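Local coordinates for protein cellobiose 2-epimerase (Caldibacillus thermoamylovorans, PDB 5ZHB) that catalyses the reversible epimerization at C2 of the reducing-end sugar of cellobiose, converting the glucose unit to mannose, at residues R9-E13 against T14-P18; M272-D275 against I276-I280; Y302-W306 against W307-E311; G315-N318 against A319-K322; F328-A331 against V332-W336. All blocks are in the same frame, centred on the assembly; numbering follows the deposited sequence.

The five contacts are local: four lie within helices and contact 3 at a strand-to-helix junction, all in one (alpha/alpha)6 barrel. Contacts 2, 4 and 5 form a tight group: centres of contacts 2 and 4 lie about 10 Å apart, those of contacts 4 and 5 about 11 Å. Phe316 of contact 4 packs on Ala277 and Ile280 of contact 2 and on Ala331 of contact 5. Contact 3 starts the same helix as contact 4, about 18 Å from it between centres. Its Trp307 lies beside His247 and His376, probably near the sugar pocket. Contact 1 is farther off, about 30 Å from contact 2 between centres, but its Glu11 packs on Trp336 of contact 5.

Contact 1 of 5, residues R9-E13 against T14-P18; sequences RNELE and THILP
Glu11 O takes two backbone bonds, from His15 N at 3.0 Å and from Ile16 N at 3.0 Å, where a wider pi-type turn widens the helix. The axes of 9-13 and 14-18 are inclined by 33°, and the helix is kinked near Pro18, which has no N-H to give. The next bond also spans five residues, from Leu17 N to Leu12 O.

Asn10 O is gripped twice by Thr14. The backbone N and the hydroxyl OG1, the latter at 2.7 Å, reach it from opposite faces of the carbonyl plane. Thr14 OG1 sits between its own backbone N and carbonyl carbon (chi1 75°), which turns it back to the preceding turn.

This is helix 2-21, an N-terminal helix of the (alpha/alpha)6 barrel, packed against helices 49-66 and 375-387. Leu12 and Leu17 face that packing. Leu12 CD1 presses tightly on Leu17 CG at 3.3 Å, and the two chains cross at a slant.

Glu11 and His15 lie side by side and point the same way. Their carboxylate and ring planes are 71° apart. Glu11 OE2 accepts a bond from Trp352 NE1, and His15 NE2 bonds to Glu351 O. A leucine in place of Glu11 would probably leave Trp352 NE1 without its acceptor.

Beside helix 49-66, Arg9 NE forms a salt bridge to Glu13 OE1 at 3.1 Å, meeting it from above the carboxylate plane. The other oxygen, Glu13 OE2, pairs with Lys68 and Tyr71.

Contact 2 of 5, residues M272-D275 against I276-I280; sequences MVID and IAYNI
Met272 and Ile276 lie side by side one turn apart and point the same way. Met272 CG meets Ile276 CD1 at 3.5 Å. Met272 has CG anti to its backbone N (chi1 172°), and its chain stays extended until it bends at the sulfur. Ile276 places CG1 beside its own backbone N, with CD1 reaching back along the helix. That puts Ile276 CG1 3.3 Å from Met272 O, so the branch also lies against the carbonyl that receives Ile276 N.

Ile274 and Tyr278 make the second pair, on another side of the helix. Tyr278 CG stands beside its own backbone N (chi1 -84°), which lays the ring alongside Ile274. The methyl Ile274 CG2 touches the ring at Tyr278 CE2, 3.7 Å away. The tyrosine ring therefore meets a branch methyl and not the longer arm of the isoleucine. The far end of the ring is fixed by a bond from Tyr278 OH to Asp325 OD2.

The backbone bonds are those of a regular alpha-helix. Tyr278 N to Ile274 O is 3.0 Å, while Ala277 N to Val273 O is weak at 3.4 Å. Asp275 OD1 turns back to Gln271 NE2.

Helix 267-283 is wedged among several neighbours. Val273 and Ile276 face helix 245-262, and Ser252 bonds to Val273 O. Ala277 and Ile274 meet helix 306-323, and Tyr278 meets Phe328 of helix 326-343.

Contact 3 of 5, residues Y302-W306 against W307-E311; sequences YTRVW and WVQVE
Val305 O is gripped by three N-H groups, all weakly. Val308 N lies 3.2 Å from Val305 O, Gln309 N 3.4 Å, and the amide Gln309 NE2 3.3 Å. Val305 is the N-cap residue, where strand 299-305 gives way to helix 306-323. The side chain of Gln309 folds back because it bends at chi2 (-53°), which brings NE2 over the start of the helix. Gln309 OE1 meanwhile accepts from Leu291 N, so both ends of the amide are used.

The two tryptophans form a T-shaped pair. The edge of Trp307 points at the face of Trp306, with the planes at 84° and the six-membered ring of Trp306 5.1 Å from the five-membered ring of Trp307, centroid to centroid. Trp307 CB sits over the Trp306 five-membered ring in a CH-pi contact, 4.1 Å from its centroid. Trp307 CG lies between its backbone N and carbonyl carbon (chi1 70°), which keeps the indole beside its neighbour. Val305 CG1 touches it, 3.5 Å from Trp307 CD1, and Val308 CG2 lies over a face of the Trp307 ring.

The end of Arg304 leads away from 307-311. Its NH1 bonds to Tyr302 O at 2.9 Å, and its other nitrogens reach Ser290 and Asp288.

Trp307 stacks on His376 and meets His247 edge to face, while Trp306 makes a cation-pi contact with Lys372. Weak N-H bonds at the N-cap and closely packed indoles thus hold this strand-to-helix turn of the (alpha/alpha)6 barrel, probably close to the sugar site.

Contact 4 of 5, residues G315-N318 against A319-K322; sequences GFYN and AYEK
Tyr317 meets Tyr320 and Glu321 in a local contact between successive turns of helix 306-323, a helix of the (alpha/alpha)6 barrel. The segment is regular alpha-helix. Ala319 N bonds to Gly315 O at 3.0 Å and Tyr320 N to Phe316 O at 2.9 Å, and the pattern continues from Glu321 and Lys322.

The helix has neighbours on several sides. Phe316 reaches helices 245-262, 267-283 and 326-343, while Ala319 faces Ala277 of helix 267-283. Gly315 and Ala319, one turn apart, put little bulk on their stripe of the surface.

Tyr317 and Tyr320 cross at a slant, with Tyr317 CE1 and Tyr320 CD2 4.0 Å apart. Both have CG anti to the backbone N (chi1 -172° for Tyr317 and 175° for Tyr320), and this similar setting sends the two rings the same general way, where they meet. Tyr320 OH bonds to Glu326 OE1. The Tyr317 ring also meets Phe384.

Glu321 meets the CD2-CE2 side of the Tyr317 ring at a slant. Its chain is extended beyond CG, and its carboxylate plane lies 34° from the ring plane. Its charge is paired by Arg387 NH1, which also bonds to Asn318 OD1. Asn318 ND2 gives to Asp256 OD2, and that same oxygen takes the salt bridge of Lys322 NZ. One arginine and one aspartate thus tie residues of both turns to other helices.

The carboxyl carbon Glu321 CD stands 3.7 Å from Tyr317 CE2.

Contact 5 of 5, residues F328-A331 against V332-W336; sequences FLKA and VERIW
Lys330 and Glu333 cross at about a right angle on the outer side of their helix. The lysine chain bends at chi2, chi3 and chi4, which carries its end over toward the glutamate. Lys330 CE lies 3.1 Å from Glu333 OE1, nearer than the charged nitrogen. The salt bridge itself is long, with Lys330 NZ 3.9 Å from Glu333 OE1. Its pull is therefore probably modest.

Glu333 is extended beyond CG, which stands beside its own backbone N (chi1 -69°). It leans back over the previous turn, and Glu333 CG is 3.4 Å from Leu329 O. The Leu329 side chain crosses Glu333 at a slant. An alanine at Glu333 is likely to leave Lys330 without its acidic mate and its bent chain freer to swing.

Arg334 crosses Lys330 obliquely. Lys330 NZ and Arg334 NE are like charges 5.4 Å apart, but the arginine turns its far end away, and its NH2 bonds to Lys287 O. On a buried side, Ile335 CG1 lies 3.1 Å from Ala331 O, whose bond from Ile335 N is 3.0 Å.

The pattern is that of an amphipathic alpha-helix. Lys330, Glu333 and Arg334 lie along its outer side, while Phe328, Ala331 and Ile335 pack on helix 306-323. Such antiparallel pairing of successive helices is characteristic of the (alpha/alpha)6 barrel.

Contact 1 of 5, residues R9-E13 against T14-P18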
# COMPACT_ATOMS: atom_id res chain seq x y z
N ARG A 9 -10.26 13.35 -9.68
CA ARG A 9 -11.59 12.91 -9.30
C ARG A 9 -12.35 12.32 -10.49
O ARG A 9 -13.04 11.33 -10.31
CB ARG A 9 -12.39 14.10 -8.77
CG ARG A 9 -13.68 13.71 -8.07
CD ARG A 9 -14.44 14.99 -7.71
NE ARG A 9 -15.72 14.66 -7.09
CZ ARG A 9 -16.20 15.18 -5.96
NH1 ARG A 9 -15.50 16.06 -5.26
NH2 ARG A 9 -17.39 14.80 -5.53
N ASN A 10 -12.26 12.96 -11.66
CA ASN A 10 -12.84 12.42 -12.88
C ASN A 10 -12.25 11.03 -13.17
O ASN A 10 -12.99 10.10 -13.50
CB ASN A 10 -12.64 13.40 -14.03
CG ASN A 10 -13.06 12.85 -15.36
OD1 ASN A 10 -12.22 12.59 -16.24
ND2 ASN A 10 -14.35 12.63 -15.52
N GLU A 11 -10.92 10.90 -13.06
CA GLU A 11 -10.25 9.63 -13.33
C GLU A 11 -10.79 8.58 -12.36
O GLU A 11 -11.16 7.47 -12.79
CB GLU A 11 -8.72 9.76 -13.35
CG GLU A 11 -7.97 8.44 -13.52
CD GLU A 11 -8.27 7.64 -14.78
OE1 GLU A 11 -8.76 8.24 -15.76
OE2 GLU A 11 -8.05 6.41 -14.80
N LEU A 12 -10.92 8.97 -11.10
CA LEU A 12 -11.36 8.04 -10.07
C LEU A 12 -12.79 7.56 -10.34
O LEU A 12 -13.04 6.36 -10.36
CB LEU A 12 -11.27 8.68 -8.70
CG LEU A 12 -11.79 7.84 -7.54
CD1 LEU A 12 -11.03 6.53 -7.44
CD2 LEU A 12 -11.68 8.65 -6.27
N GLU A 13 -13.71 8.51 -10.49
CA GLU A 13 -15.14 8.21 -10.50
C GLU A 13 -15.60 7.69 -11.87
O GLU A 13 -16.55 6.93 -11.92
CB GLU A 13 -15.91 9.46 -10.08
CG GLU A 13 -15.65 9.83 -8.63
CD GLU A 13 -16.71 10.71 -7.97
OE1 GLU A 13 -16.68 11.93 -8.24
OE2 GLU A 13 -17.55 10.15 -7.20
N THR A 14 -14.94 8.07 -12.97
CA THR A 14 -15.44 7.68 -14.28
C THR A 14 -14.64 6.52 -14.88
O THR A 14 -15.11 5.94 -15.85
CB THR A 14 -15.53 8.85 -15.27
OG1 THR A 14 -14.24 9.19 -15.73
CG2 THR A 14 -16.25 10.06 -14.70
N HIS A 15 -13.44 6.19 -14.36
CA HIS A 15 -12.60 5.18 -15.00
C HIS A 15 -12.23 4.11 -13.97
O HIS A 15 -12.56 2.94 -14.17
CB HIS A 15 -11.42 5.86 -15.72
CG HIS A 15 -10.59 4.96 -16.57
ND1 HIS A 15 -11.11 4.02 -17.44
CD2 HIS A 15 -9.26 4.90 -16.72
CE1 HIS A 15 -10.11 3.41 -18.06
NE2 HIS A 15 -8.98 3.94 -17.64
N ILE A 16 -11.59 4.51 -12.86
CA ILE A 16 -11.00 3.55 -11.93
C ILE A 16 -12.08 2.76 -11.22
O ILE A 16 -12.12 1.53 -11.29
CB ILE A 16 -10.06 4.22 -10.89
CG1 ILE A 16 -8.89 4.92 -11.57
CG2 ILE A 16 -9.59 3.16 -9.90
CD1 ILE A 16 -8.00 5.75 -10.65
N LEU A 17 -12.92 3.44 -10.45
CA LEU A 17 -13.88 2.73 -9.62
C LEU A 17 -14.92 1.95 -10.45
O LEU A 17 -15.23 0.82 -10.08
CB LEU A 17 -14.52 3.70 -8.64
CG LEU A 17 -13.53 4.36 -7.68
CD1 LEU A 17 -14.21 5.38 -6.81
CD2 LEU A 17 -12.84 3.32 -6.82
N PRO A 18 -15.48 2.45 -11.57
CA PRO A 18 -16.31 1.60 -12.44
C PRO A 18 -15.63 0.33 -12.94
O PRO A 18 -16.26 -0.71 -13.07
CB PRO A 18 -16.74 2.53 -13.60
CG PRO A 18 -16.61 3.92 -13.02
CD PRO A 18 -15.46 3.85 -12.00

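Contact 2 of 5, residues M272-D275 against I276-I280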
# COMPACT_ATOMS: atom_id res chain seq x y z
N MET A 272 13.17 14.10 8.52
CA MET A 272 13.28 12.90 7.71
C MET A 272 12.23 12.92 6.59
O MET A 272 12.57 12.68 5.45
CB MET A 272 13.17 11.61 8.55
CG MET A 272 13.09 10.34 7.71
SD MET A 272 12.98 8.87 8.76
CE MET A 272 11.45 9.19 9.64
N VAL A 273 10.98 13.21 6.91
CA VAL A 273 9.91 13.24 5.92
C VAL A 273 10.31 14.15 4.76
O VAL A 273 10.16 13.79 3.58
CB VAL A 273 8.62 13.66 6.64
CG1 VAL A 273 7.51 14.11 5.67
CG2 VAL A 273 8.11 12.52 7.53
N ILE A 274 10.88 15.32 5.10
CA ILE A 274 11.14 16.34 4.11
C ILE A 274 12.34 15.93 3.28
O ILE A 274 12.29 15.99 2.06
CB ILE A 274 11.31 17.72 4.80
CG1 ILE A 274 10.01 18.16 5.43
CG2 ILE A 274 11.83 18.79 3.84
CD1 ILE A 274 10.18 19.21 6.53
N ASP A 275 13.40 15.42 3.94
CA ASP A 275 14.65 15.07 3.27
C ASP A 275 14.46 13.92 2.28
O ASP A 275 15.07 13.89 1.20
CB ASP A 275 15.73 14.80 4.30
CG ASP A 275 16.20 16.04 5.08
OD1 ASP A 275 15.82 17.17 4.70
OD2 ASP A 275 16.90 15.86 6.09
N ILE A 276 13.64 12.93 2.65
CA ILE A 276 13.31 11.86 1.73
C ILE A 276 12.68 12.46 0.46
O ILE A 276 13.07 12.12 -0.65
CB ILE A 276 12.41 10.80 2.39
CG1 ILE A 276 13.14 10.01 3.52
CG2 ILE A 276 11.81 9.84 1.36
CD1 ILE A 276 12.17 9.33 4.48
N ALA A 277 11.71 13.35 0.62
CA ALA A 277 10.99 13.89 -0.53
C ALA A 277 11.93 14.65 -1.47
O ALA A 277 11.94 14.45 -2.69
CB ALA A 277 9.83 14.70 -0.07
N TYR A 278 12.84 15.46 -0.88
CA TYR A 278 13.86 16.13 -1.68
C TYR A 278 14.74 15.11 -2.38
O TYR A 278 15.12 15.28 -3.55
CB TYR A 278 14.72 17.09 -0.85
CG TYR A 278 14.06 18.45 -0.70
CD1 TYR A 278 13.96 19.29 -1.81
CD2 TYR A 278 13.56 18.90 0.51
CE1 TYR A 278 13.38 20.54 -1.71
CE2 TYR A 278 12.99 20.16 0.63
CZ TYR A 278 12.90 20.98 -0.49
OH TYR A 278 12.32 22.21 -0.47
N ASN A 279 15.10 14.05 -1.65
CA ASN A 279 16.02 13.07 -2.19
C ASN A 279 15.41 12.41 -3.43
O ASN A 279 16.10 12.17 -4.44
CB ASN A 279 16.38 12.05 -1.10
CG ASN A 279 17.53 11.17 -1.52
OD1 ASN A 279 18.59 11.69 -1.90
ND2 ASN A 279 17.32 9.87 -1.57
N ILE A 280 14.12 12.06 -3.35
CA ILE A 280 13.51 11.31 -4.43
C ILE A 280 13.22 12.25 -5.60
O ILE A 280 13.33 11.83 -6.75
CB ILE A 280 12.28 10.51 -3.96
CG1 ILE A 280 12.66 9.50 -2.85
CG2 ILE A 280 11.62 9.84 -5.16
CD1 ILE A 280 13.67 8.45 -3.26

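Contact 3 of 5, residues Y302-W306 against W307-E311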
# COMPACT_ATOMS: atom_id res chain seq x y z
N TYR A 302 14.57 1.38 -15.20
CA TYR A 302 13.89 2.56 -15.71
C TYR A 302 12.42 2.26 -16.03
O TYR A 302 11.73 3.14 -16.56
CB TYR A 302 14.59 3.06 -16.99
CG TYR A 302 15.91 3.74 -16.68
CD1 TYR A 302 15.92 5.00 -16.09
CD2 TYR A 302 17.13 3.13 -16.93
CE1 TYR A 302 17.11 5.63 -15.77
CE2 TYR A 302 18.32 3.75 -16.62
CZ TYR A 302 18.31 5.01 -16.04
OH TYR A 302 19.45 5.66 -15.68
N THR A 303 11.91 1.10 -15.65
CA THR A 303 10.49 0.80 -15.79
C THR A 303 9.69 1.80 -14.97
O THR A 303 10.02 2.06 -13.81
CB THR A 303 10.17 -0.60 -15.29
OG1 THR A 303 11.01 -1.51 -15.98
CG2 THR A 303 8.72 -0.99 -15.57
N ARG A 304 8.65 2.38 -15.58
CA ARG A 304 7.71 3.24 -14.89
C ARG A 304 6.54 2.40 -14.37
O ARG A 304 5.72 1.93 -15.17
CB ARG A 304 7.15 4.30 -15.84
CG ARG A 304 8.06 5.50 -16.08
CD ARG A 304 9.24 5.13 -16.99
NE ARG A 304 9.85 6.32 -17.59
CZ ARG A 304 10.92 6.32 -18.38
NH1 ARG A 304 11.63 5.23 -18.54
NH2 ARG A 304 11.30 7.45 -18.95
N VAL A 305 6.52 2.17 -13.05
CA VAL A 305 5.57 1.27 -12.41
C VAL A 305 4.45 2.14 -11.89
O VAL A 305 4.74 3.18 -11.30
CB VAL A 305 6.21 0.41 -11.30
CG1 VAL A 305 5.18 -0.47 -10.59
CG2 VAL A 305 7.29 -0.51 -11.85
N TRP A 306 3.19 1.68 -12.05
CA TRP A 306 2.03 2.52 -11.79
C TRP A 306 2.02 3.05 -10.35
O TRP A 306 1.86 4.26 -10.13
CB TRP A 306 0.71 1.79 -12.17
CG TRP A 306 0.01 1.11 -11.03
CD1 TRP A 306 -1.02 1.64 -10.31
CD2 TRP A 306 0.32 -0.15 -10.41
NE1 TRP A 306 -1.40 0.78 -9.33
CE2 TRP A 306 -0.60 -0.32 -9.34
CE3 TRP A 306 1.25 -1.16 -10.65
CZ2 TRP A 306 -0.58 -1.43 -8.50
CZ3 TRP A 306 1.24 -2.27 -9.84
CH2 TRP A 306 0.34 -2.41 -8.79
N TRP A 307 2.22 2.18 -9.37
CA TRP A 307 2.06 2.59 -7.97
C TRP A 307 3.15 3.58 -7.56
O TRP A 307 2.87 4.45 -6.73
CB TRP A 307 2.00 1.39 -7.01
CG TRP A 307 3.27 0.60 -6.80
CD1 TRP A 307 3.62 -0.56 -7.41
CD2 TRP A 307 4.32 0.90 -5.86
NE1 TRP A 307 4.84 -0.99 -6.96
CE2 TRP A 307 5.29 -0.11 -6.01
CE3 TRP A 307 4.53 1.92 -4.92
CZ2 TRP A 307 6.45 -0.13 -5.23
CZ3 TRP A 307 5.67 1.89 -4.15
CH2 TRP A 307 6.63 0.89 -4.31
N VAL A 308 4.34 3.45 -8.16
CA VAL A 308 5.45 4.36 -7.88
C VAL A 308 5.09 5.79 -8.29
O VAL A 308 5.26 6.72 -7.50
CB VAL A 308 6.73 3.84 -8.57
CG1 VAL A 308 7.85 4.87 -8.48
CG2 VAL A 308 7.16 2.47 -8.06
N GLN A 309 4.43 5.95 -9.43
CA GLN A 309 4.09 7.26 -9.93
C GLN A 309 3.09 7.92 -8.98
O GLN A 309 3.25 9.08 -8.62
CB GLN A 309 3.51 7.21 -11.34
CG GLN A 309 4.29 6.36 -12.34
CD GLN A 309 5.76 6.71 -12.43
OE1 GLN A 309 6.13 7.87 -12.53
NE2 GLN A 309 6.61 5.71 -12.29
N VAL A 310 2.04 7.21 -8.58
CA VAL A 310 1.02 7.87 -7.78
C VAL A 310 1.51 8.16 -6.35
O VAL A 310 1.10 9.13 -5.75
CB VAL A 310 -0.31 7.08 -7.72
CG1 VAL A 310 -0.82 6.74 -9.11
CG2 VAL A 310 -0.24 5.83 -6.87
N GLU A 311 2.29 7.26 -5.75
CA GLU A 311 2.89 7.54 -4.44
C GLU A 311 3.80 8.76 -4.54
O GLU A 311 3.88 9.54 -3.60
CB GLU A 311 3.65 6.35 -3.85
CG GLU A 311 2.73 5.17 -3.50
CD GLU A 311 1.62 5.43 -2.53
OE1 GLU A 311 1.76 6.38 -1.74
OE2 GLU A 311 0.57 4.71 -2.58

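Contact 4 of 5, residues G315-N318 against A319-K322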
# COMPACT_ATOMS: atom_id res chain seq x y z
N GLY A 315 3.39 12.02 -2.21
CA GLY A 315 4.46 12.36 -1.31
C GLY A 315 5.03 13.73 -1.66
O GLY A 315 5.34 14.51 -0.77
N PHE A 316 5.09 14.02 -2.96
CA PHE A 316 5.59 15.31 -3.43
C PHE A 316 4.63 16.43 -3.07
O PHE A 316 5.08 17.50 -2.66
CB PHE A 316 5.94 15.24 -4.91
CG PHE A 316 7.20 14.48 -5.30
CD1 PHE A 316 8.27 14.27 -4.43
CD2 PHE A 316 7.34 14.02 -6.59
CE1 PHE A 316 9.41 13.59 -4.85
CE2 PHE A 316 8.48 13.36 -7.02
CZ PHE A 316 9.50 13.12 -6.14
N TYR A 317 3.32 16.17 -3.14
CA TYR A 317 2.35 17.18 -2.76
C TYR A 317 2.37 17.45 -1.25
O TYR A 317 2.23 18.60 -0.81
CB TYR A 317 0.95 16.82 -3.27
CG TYR A 317 0.02 17.99 -3.02
CD1 TYR A 317 0.10 19.15 -3.78
CD2 TYR A 317 -0.88 17.96 -1.96
CE1 TYR A 317 -0.73 20.24 -3.53
CE2 TYR A 317 -1.69 19.05 -1.69
CZ TYR A 317 -1.61 20.19 -2.46
OH TYR A 317 -2.44 21.23 -2.17
N ASN A 318 2.51 16.39 -0.44
CA ASN A 318 2.70 16.54 0.99
C ASN A 318 3.92 17.43 1.27
O ASN A 318 3.84 18.36 2.07
CB ASN A 318 2.89 15.17 1.67
CG ASN A 318 2.88 15.23 3.18
OD1 ASN A 318 1.87 15.61 3.79
ND2 ASN A 318 3.97 14.83 3.81
N ALA A 319 5.04 17.11 0.62
CA ALA A 319 6.26 17.87 0.75
C ALA A 319 6.05 19.35 0.37
O ALA A 319 6.66 20.23 1.00
CB ALA A 319 7.32 17.26 -0.09
N TYR A 320 5.24 19.59 -0.67
CA TYR A 320 4.90 20.94 -1.08
C TYR A 320 4.18 21.66 0.05
O TYR A 320 4.48 22.82 0.30
CB TYR A 320 4.06 20.98 -2.35
CG TYR A 320 3.60 22.38 -2.74
CD1 TYR A 320 4.51 23.33 -3.21
CD2 TYR A 320 2.26 22.73 -2.66
CE1 TYR A 320 4.11 24.61 -3.56
CE2 TYR A 320 1.84 23.99 -3.06
CZ TYR A 320 2.76 24.93 -3.50
OH TYR A 320 2.33 26.17 -3.88
N GLU A 321 3.23 20.96 0.70
CA GLU A 321 2.50 21.50 1.83
C GLU A 321 3.47 21.92 2.95
O GLU A 321 3.30 22.96 3.57
CB GLU A 321 1.40 20.55 2.31
CG GLU A 321 0.18 20.48 1.40
CD GLU A 321 -0.98 19.60 1.86
OE1 GLU A 321 -0.81 18.38 1.89
OE2 GLU A 321 -2.06 20.10 2.17
N LYS A 322 4.52 21.15 3.21
CA LYS A 322 5.42 21.46 4.31
C LYS A 322 6.50 22.47 3.91
O LYS A 322 7.09 23.11 4.79
CB LYS A 322 6.16 20.22 4.82
CG LYS A 322 5.27 19.10 5.29
CD LYS A 322 6.10 17.92 5.81
CE LYS A 322 6.11 17.70 7.29
NZ LYS A 322 4.75 17.61 7.85

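Contact 5 of 5, residues F328-A331 against V332-W336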
# COMPACT_ATOMS: atom_id res chain seq x y z
N PHE A 328 8.15 20.83 -5.97
CA PHE A 328 7.34 19.66 -5.69
C PHE A 328 6.04 19.71 -6.50
O PHE A 328 5.58 18.67 -6.96
CB PHE A 328 7.06 19.59 -4.18
CG PHE A 328 8.26 19.17 -3.35
CD1 PHE A 328 8.96 18.00 -3.62
CD2 PHE A 328 8.72 19.98 -2.31
CE1 PHE A 328 10.06 17.63 -2.87
CE2 PHE A 328 9.84 19.62 -1.57
CZ PHE A 328 10.51 18.44 -1.86
N LEU A 329 5.45 20.91 -6.63
CA LEU A 329 4.25 21.11 -7.42
C LEU A 329 4.57 20.79 -8.87
O LEU A 329 3.84 20.05 -9.53
CB LEU A 329 3.69 22.52 -7.34
CG LEU A 329 2.29 22.67 -6.72
CD1 LEU A 329 1.81 24.10 -6.98
CD2 LEU A 329 1.31 21.66 -7.29
N LYS A 330 5.65 21.38 -9.37
CA LYS A 330 6.07 21.06 -10.72
C LYS A 330 6.22 19.54 -10.88
O LYS A 330 5.93 19.01 -11.95
CB LYS A 330 7.40 21.69 -11.14
CG LYS A 330 7.61 21.79 -12.64
CD LYS A 330 6.66 22.79 -13.32
CE LYS A 330 5.41 22.21 -13.93
NZ LYS A 330 5.53 22.01 -15.38
N ALA A 331 6.75 18.86 -9.87
CA ALA A 331 7.04 17.44 -10.03
C ALA A 331 5.73 16.67 -10.20
O ALA A 331 5.67 15.74 -11.02
CB ALA A 331 7.87 16.89 -8.87
N VAL A 332 4.74 17.05 -9.38
CA VAL A 332 3.42 16.45 -9.36
C VAL A 332 2.78 16.63 -10.74
O VAL A 332 2.28 15.68 -11.34
CB VAL A 332 2.55 17.02 -8.23
CG1 VAL A 332 1.07 16.68 -8.35
CG2 VAL A 332 3.02 16.60 -6.84
N GLU A 333 2.84 17.85 -11.28
CA GLU A 333 2.20 18.14 -12.56
C GLU A 333 2.82 17.27 -13.65
O GLU A 333 2.09 16.72 -14.47
CB GLU A 333 2.33 19.64 -12.89
CG GLU A 333 1.50 20.55 -11.99
CD GLU A 333 1.77 22.07 -12.11
OE1 GLU A 333 2.50 22.48 -13.04
OE2 GLU A 333 1.26 22.85 -11.27
N ARG A 334 4.15 17.12 -13.67
CA ARG A 334 4.81 16.39 -14.73
C ARG A 334 4.58 14.88 -14.61
O ARG A 334 4.45 14.19 -15.62
CB ARG A 334 6.32 16.64 -14.75
CG ARG A 334 6.62 18.11 -15.05
CD ARG A 334 8.12 18.36 -14.94
NE ARG A 334 8.79 17.80 -16.11
CZ ARG A 334 9.93 17.14 -16.17
NH1 ARG A 334 10.64 16.84 -15.09
NH2 ARG A 334 10.37 16.75 -17.34
N ILE A 335 4.51 14.34 -13.39
CA ILE A 335 4.15 12.93 -13.26
C ILE A 335 2.74 12.73 -13.82
O ILE A 335 2.48 11.75 -14.51
CB ILE A 335 4.22 12.45 -11.80
CG1 ILE A 335 5.63 12.61 -11.23
CG2 ILE A 335 3.74 10.99 -11.70
CD1 ILE A 335 5.65 12.56 -9.71
N TRP A 336 1.82 13.63 -13.47
CA TRP A 336 0.45 13.45 -13.90
C TRP A 336 0.34 13.45 -15.42
O TRP A 336 -0.32 12.58 -16.00
CB TRP A 336 -0.44 14.51 -13.29
CG TRP A 336 -1.88 14.37 -13.70
CD1 TRP A 336 -2.66 15.37 -14.21
CD2 TRP A 336 -2.72 13.21 -13.58
NE1 TRP A 336 -3.92 14.90 -14.45
CE2 TRP A 336 -4.00 13.59 -14.05
CE3 TRP A 336 -2.55 11.89 -13.13
CZ2 TRP A 336 -5.08 12.72 -14.09
CZ3 TRP A 336 -3.63 11.03 -13.16
CH2 TRP A 336 -4.88 11.44 -13.62